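Local coordinates for protein dihydroxyacetone kinase (Citrobacter freundii, PDB 1UN8) that phosphorylates dihydroxyacetone with ATP as a homodimer, using a divalent metal ion, in the oxidative route of glycerol fermentation, at residues Ala255-Asn260 and Trp287-Ala292; Asn259-Val264 and Gly302-Ala307. One frame throughout, in Å; residues are numbered along the deposited sequence.

Contact 1 of 2, residues Ala255-Asn260 and Trp287-Ala292; sequences AVMINN and WLIGPA
Ala255-Asn260 and Trp287-Gly290 run side by side as parallel strands, their axes 4.6 Å apart at closest and inclined by 20°. The ladder alternates between the two strands: Val256 N donates to Trp287 O (3.0 Å), Ile289 N to Val256 O (2.8 Å) and Ile258 N to Ile289 O. A beta bulge at Gly290 and Pro291, joined to each other by a cis peptide, then shifts the register by one residue. Pairing resumes with Ala292 N on Ile258 O (3.2 Å) and Asn260 N on Ala292 O, this last donor standing 43° out of the carbonyl plane. At Gly290's backbone angles a side chain would meet the carbonyl O of Ile289 and clash with Ile258 O, calling for glycine.

On one face, CB of Met257 lies 3.8 Å from CB of Ile289, whose CD1 folds back along the strand to Ala255 CB (4.0 Å). The Met257 thioether leads away toward helix 155-167. On the other face, Ile258 points CG1 back beside its own backbone N (chi1 -53°), which carries CD1 to Leu288 CD2 at 3.7 Å, while its CG2 lies alongside the Pro291 ring. Helix 266-277 covers this second face through Leu276 and Thr273, and Ile22 and Ala23 of the second subunit pack on Leu288 and Pro291. The pair forms the two strands of a beta-alpha-beta unit, strand 254-260, helix 266-277 and strand 285-292, within the DhaK domain.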
loop_
_atom_site.group_PDB
_atom_site.type_symbol
_atom_site.label_atom_id
_atom_site.label_comp_id
_atom_site.label_asym_id
_atom_site.label_seq_id
_atom_site.Cartn_x
_atom_site.Cartn_y
_atom_site.Cartn_z
ATOM N N ALA A 255 8.908 -19.048 9.566
ATOM C CA ALA A 255 8.189 -18.417 8.473
ATOM C C ALA A 255 8.101 -16.953 8.941
ATOM O O ALA A 255 7.727 -16.715 10.089
ATOM C CB ALA A 255 6.796 -19.006 8.267
ATOM N N VAL A 256 8.421 -15.980 8.102
ATOM C CA VAL A 256 8.354 -14.583 8.513
ATOM C C VAL A 256 7.437 -13.772 7.613
ATOM O O VAL A 256 7.546 -13.821 6.380
ATOM C CB VAL A 256 9.765 -13.932 8.518
ATOM C CG1 VAL A 256 9.672 -12.428 8.710
ATOM C CG2 VAL A 256 10.618 -14.562 9.612
ATOM N N MET A 257 6.532 -13.030 8.241
ATOM C CA MET A 257 5.604 -12.200 7.500
ATOM C C MET A 257 5.977 -10.717 7.590
ATOM O O MET A 257 6.043 -10.143 8.682
ATOM C CB MET A 257 4.184 -12.415 8.017
ATOM C CG MET A 257 3.188 -11.387 7.519
ATOM S SD MET A 257 1.483 -11.795 7.957
ATOM C CE MET A 257 1.611 -11.940 9.742
ATOM N N ILE A 258 6.242 -10.111 6.436
ATOM C CA ILE A 258 6.581 -8.687 6.348
ATOM C C ILE A 258 5.293 -7.957 5.957
ATOM O O ILE A 258 4.859 -8.003 4.805
ATOM C CB ILE A 258 7.656 -8.430 5.273
ATOM C CG1 ILE A 258 8.861 -9.335 5.526
ATOM C CG2 ILE A 258 8.092 -6.978 5.296
ATOM C CD1 ILE A 258 9.292 -10.145 4.325
ATOM N N ASN A 259 4.703 -7.292 6.937
ATOM C CA ASN A 259 3.447 -6.577 6.797
ATOM C C ASN A 259 3.592 -5.054 6.706
ATOM O O ASN A 259 4.286 -4.425 7.504
ATOM C CB ASN A 259 2.547 -6.935 7.981
ATOM C CG ASN A 259 1.216 -6.186 7.966
ATOM O OD1 ASN A 259 0.417 -6.330 7.037
ATOM N ND2 ASN A 259 0.970 -5.391 9.009
ATOM N N ASN A 260 2.910 -4.467 5.733
ATOM C CA ASN A 260 2.948 -3.031 5.538
ATOM C C ASN A 260 1.763 -2.447 6.296
ATOM O O ASN A 260 0.615 -2.761 5.965
ATOM C CB ASN A 260 2.822 -2.696 4.057
ATOM C CG ASN A 260 3.029 -1.218 3.782
ATOM O OD1 ASN A 260 2.695 -0.366 4.612
ATOM N ND2 ASN A 260 3.570 -0.902 2.612
ATOM N N TRP A 287 10.391 -19.496 4.727
ATOM C CA TRP A 287 9.307 -18.861 4.001
ATOM C C TRP A 287 9.118 -17.382 4.336
ATOM O O TRP A 287 9.329 -16.958 5.466
ATOM C CB TRP A 287 7.977 -19.585 4.248
ATOM C CG TRP A 287 7.991 -21.059 3.966
ATOM C CD1 TRP A 287 8.192 -22.067 4.871
ATOM C CD2 TRP A 287 7.809 -21.692 2.695
ATOM N NE1 TRP A 287 8.147 -23.282 4.241
ATOM C CE2 TRP A 287 7.915 -23.084 2.904
ATOM C CE3 TRP A 287 7.569 -21.218 1.399
ATOM C CZ2 TRP A 287 7.791 -24.009 1.864
ATOM C CZ3 TRP A 287 7.446 -22.135 0.366
ATOM C CH2 TRP A 287 7.558 -23.517 0.604
ATOM N N LEU A 288 8.739 -16.607 3.323
ATOM C CA LEU A 288 8.431 -15.191 3.487
ATOM C C LEU A 288 6.966 -15.011 3.120
ATOM O O LEU A 288 6.481 -15.603 2.155
ATOM C CB LEU A 288 9.265 -14.312 2.565
ATOM C CG LEU A 288 10.718 -14.035 2.932
ATOM C CD1 LEU A 288 11.274 -13.040 1.937
ATOM C CD2 LEU A 288 10.819 -13.479 4.338
ATOM N N ILE A 289 6.253 -14.233 3.919
ATOM C CA ILE A 289 4.860 -13.936 3.640
ATOM C C ILE A 289 4.882 -12.411 3.494
ATOM O O ILE A 289 5.047 -11.676 4.479
ATOM C CB ILE A 289 3.910 -14.346 4.797
ATOM C CG1 ILE A 289 4.009 -15.844 5.099
ATOM C CG2 ILE A 289 2.484 -14.052 4.404
ATOM C CD1 ILE A 289 5.290 -16.244 5.792
ATOM N N GLY A 290 4.749 -11.941 2.257
ATOM C CA GLY A 290 4.788 -10.516 1.988
ATOM C C GLY A 290 6.149 -10.218 1.385
ATOM O O GLY A 290 6.832 -11.156 0.997
ATOM N N PRO A 291 6.598 -8.950 1.327
ATOM C CA PRO A 291 5.923 -7.744 1.811
ATOM C C PRO A 291 4.568 -7.499 1.179
ATOM O O PRO A 291 4.414 -7.625 -0.025
ATOM C CB PRO A 291 6.931 -6.635 1.498
ATOM C CG PRO A 291 7.647 -7.145 0.306
ATOM C CD PRO A 291 7.864 -8.595 0.659
ATOM N N ALA A 292 3.590 -7.156 2.009
ATOM C CA ALA A 292 2.238 -6.880 1.553
ATOM C C ALA A 292 1.447 -6.202 2.671
ATOM O O ALA A 292 1.806 -6.297 3.849
ATOM C CB ALA A 292 1.547 -8.179 1.145
#

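Contact 2 of 2, residues Asn259-Val264 and Gly302-Ala307; sequences NNLGGV and GFSLTA
Asn259-Asn260 pairs antiparallel with Phe303-Ser304: Asn259 and Ser304 form a hydrogen-bonded pair, in which Asn259 N donates to Ser304 O (3.0 Å) and Ser304 N to Asn259 O (2.8 Å), and Asn260 faces Phe303 as a non-hydrogen-bonded pair. One further backbone bond, Leu261 N to Gly302 O (2.8 Å), carries the pairing past the end of the strand.

On the face they share, the Asn259 amide reaches across to Ser304, where ND2 gives a hydrogen to OG at 3.2 Å, with OG only 8° from the amide plane. Ser304 OG sits between its own backbone N and carbonyl carbon (chi1 63°), a rotation that turns it to the asparagine. The amide is gripped at both ends, since ND2 also donates to Val295 O and OD1 accepts from Leu294 N; these bonds should fix its flip and rotation.

Asn260 instead turns its amide inside its own turn. OD1 takes Gly262 N at 2.7 Å, closing an Asx turn, and a weak second bond comes from Val264 N. ND2 donates to Val264 O at 2.9 Å, with that oxygen in the plane of the amide, so one side chain ties both ends of the loop together.

Leu261 and Val264 sandwich the Gly302-Phe303 peptide: Leu261 CB lies over Gly302 O and its CD2 over the C-N bond, while Val264 CG2 meets Gly302 O from the opposite face (3.3 Å). The Phe303 ring packs against helices 233-247 and 266-277 and meets Phe5 of the second subunit edge-to-face. The arrangement is a strand end passing through an Asx turn into the loop that leads to helix 266-277, set against the neighbouring antiparallel strand of the mixed DhaK sheet.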
loop_
_atom_site.group_PDB
_atom_site.type_symbol
_atom_site.label_atom_id
_atom_site.label_comp_id
_atom_site.label_asym_id
_atom_site.label_seq_id
_atom_site.Cartn_x
_atom_site.Cartn_y
_atom_site.Cartn_z
ATOM N N ASN A 259 4.703 -7.292 6.937
ATOM C CA ASN A 259 3.447 -6.577 6.797
ATOM C C ASN A 259 3.592 -5.054 6.706
ATOM O O ASN A 259 4.286 -4.425 7.504
ATOM C CB ASN A 259 2.547 -6.935 7.981
ATOM C CG ASN A 259 1.216 -6.186 7.966
ATOM O OD1 ASN A 259 0.417 -6.330 7.037
ATOM N ND2 ASN A 259 0.970 -5.391 9.009
ATOM N N ASN A 260 2.910 -4.467 5.733
ATOM C CA ASN A 260 2.948 -3.031 5.538
ATOM C C ASN A 260 1.763 -2.447 6.296
ATOM O O ASN A 260 0.615 -2.761 5.965
ATOM C CB ASN A 260 2.822 -2.696 4.057
ATOM C CG ASN A 260 3.029 -1.218 3.782
ATOM O OD1 ASN A 260 2.695 -0.366 4.612
ATOM N ND2 ASN A 260 3.570 -0.902 2.612
ATOM N N LEU A 261 2.021 -1.609 7.302
ATOM C CA LEU A 261 0.920 -1.039 8.072
ATOM C C LEU A 261 0.008 -0.120 7.244
ATOM O O LEU A 261 -1.072 0.279 7.704
ATOM C CB LEU A 261 1.444 -0.305 9.309
ATOM C CG LEU A 261 1.646 -1.103 10.609
ATOM C CD1 LEU A 261 1.074 -2.503 10.490
ATOM C CD2 LEU A 261 3.104 -1.149 10.952
ATOM N N GLY A 262 0.445 0.226 6.031
ATOM C CA GLY A 262 -0.397 1.037 5.176
ATOM C C GLY A 262 0.196 2.226 4.466
ATOM O O GLY A 262 -0.308 2.614 3.407
ATOM N N GLY A 263 1.254 2.807 5.023
ATOM C CA GLY A 263 1.845 3.977 4.410
ATOM C C GLY A 263 3.273 3.879 3.912
ATOM O O GLY A 263 3.846 4.876 3.475
ATOM N N VAL A 264 3.872 2.705 3.969
ATOM C CA VAL A 264 5.232 2.586 3.482
ATOM C C VAL A 264 5.199 2.379 1.973
ATOM O O VAL A 264 4.308 1.705 1.453
ATOM C CB VAL A 264 5.946 1.413 4.134
ATOM C CG1 VAL A 264 7.359 1.320 3.606
ATOM C CG2 VAL A 264 5.928 1.587 5.648
ATOM N N GLY A 302 4.363 2.544 8.681
ATOM C CA GLY A 302 5.196 1.651 9.471
ATOM C C GLY A 302 5.033 0.239 8.929
ATOM O O GLY A 302 4.214 0.009 8.028
ATOM N N PHE A 303 5.791 -0.716 9.455
ATOM C CA PHE A 303 5.675 -2.098 8.998
ATOM C C PHE A 303 5.845 -3.005 10.195
ATOM O O PHE A 303 6.306 -2.561 11.242
ATOM C CB PHE A 303 6.741 -2.409 7.935
ATOM C CG PHE A 303 8.154 -2.399 8.460
ATOM C CD1 PHE A 303 8.710 -3.548 9.041
ATOM C CD2 PHE A 303 8.930 -1.237 8.395
ATOM C CE1 PHE A 303 10.014 -3.540 9.551
ATOM C CE2 PHE A 303 10.238 -1.215 8.903
ATOM C CZ PHE A 303 10.780 -2.366 9.481
ATOM N N SER A 304 5.449 -4.267 10.067
ATOM C CA SER A 304 5.628 -5.202 11.170
ATOM C C SER A 304 6.285 -6.467 10.672
ATOM O O SER A 304 6.182 -6.808 9.496
ATOM C CB SER A 304 4.290 -5.485 11.855
ATOM O OG SER A 304 3.384 -6.113 10.964
ATOM N N LEU A 305 6.996 -7.134 11.569
ATOM C CA LEU A 305 7.653 -8.382 11.255
ATOM C C LEU A 305 7.100 -9.441 12.193
ATOM O O LEU A 305 7.174 -9.293 13.417
ATOM C CB LEU A 305 9.155 -8.260 11.460
ATOM C CG LEU A 305 9.878 -7.377 10.457
ATOM C CD1 LEU A 305 11.330 -7.203 10.878
ATOM C CD2 LEU A 305 9.774 -7.999 9.075
ATOM N N THR A 306 6.519 -10.492 11.615
ATOM C CA THR A 306 5.970 -11.591 12.407
ATOM C C THR A 306 6.701 -12.900 12.124
ATOM O O THR A 306 6.819 -13.319 10.970
ATOM C CB THR A 306 4.491 -11.834 12.121
ATOM O OG1 THR A 306 3.731 -10.682 12.477
ATOM C CG2 THR A 306 4.001 -13.011 12.934
ATOM N N ALA A 307 7.194 -13.532 13.181
ATOM C CA ALA A 307 7.888 -14.804 13.060
ATOM C C ALA A 307 7.025 -15.877 13.715
ATOM O O ALA A 307 6.537 -15.697 14.831
ATOM C CB ALA A 307 9.247 -14.732 13.747
#

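Overall arrangement
Strand 254-260 is common to both contacts: contact 1 pairs one edge of it with parallel strand 285-292, contact 2 the other with antiparallel strand 301-309, so it lies between them in one mixed sheet. Their centres are 9 Å apart. Met257 N and Thr306 O, 2.8 Å apart, probably hydrogen-bond, and Ile258 CG1 packs on Leu305 CD2 at 3.9 Å, extending contact 2's pairing beside contact 1. Asn259 and Asn260 belong to both. The C-terminal end of strand 254-260 lies near the substrate site: the side chain of Asn259 is about 8 Å from that of His61 and about 10 Å from that of Lys109, both substrate-binding residues. Both contacts also touch the second subunit.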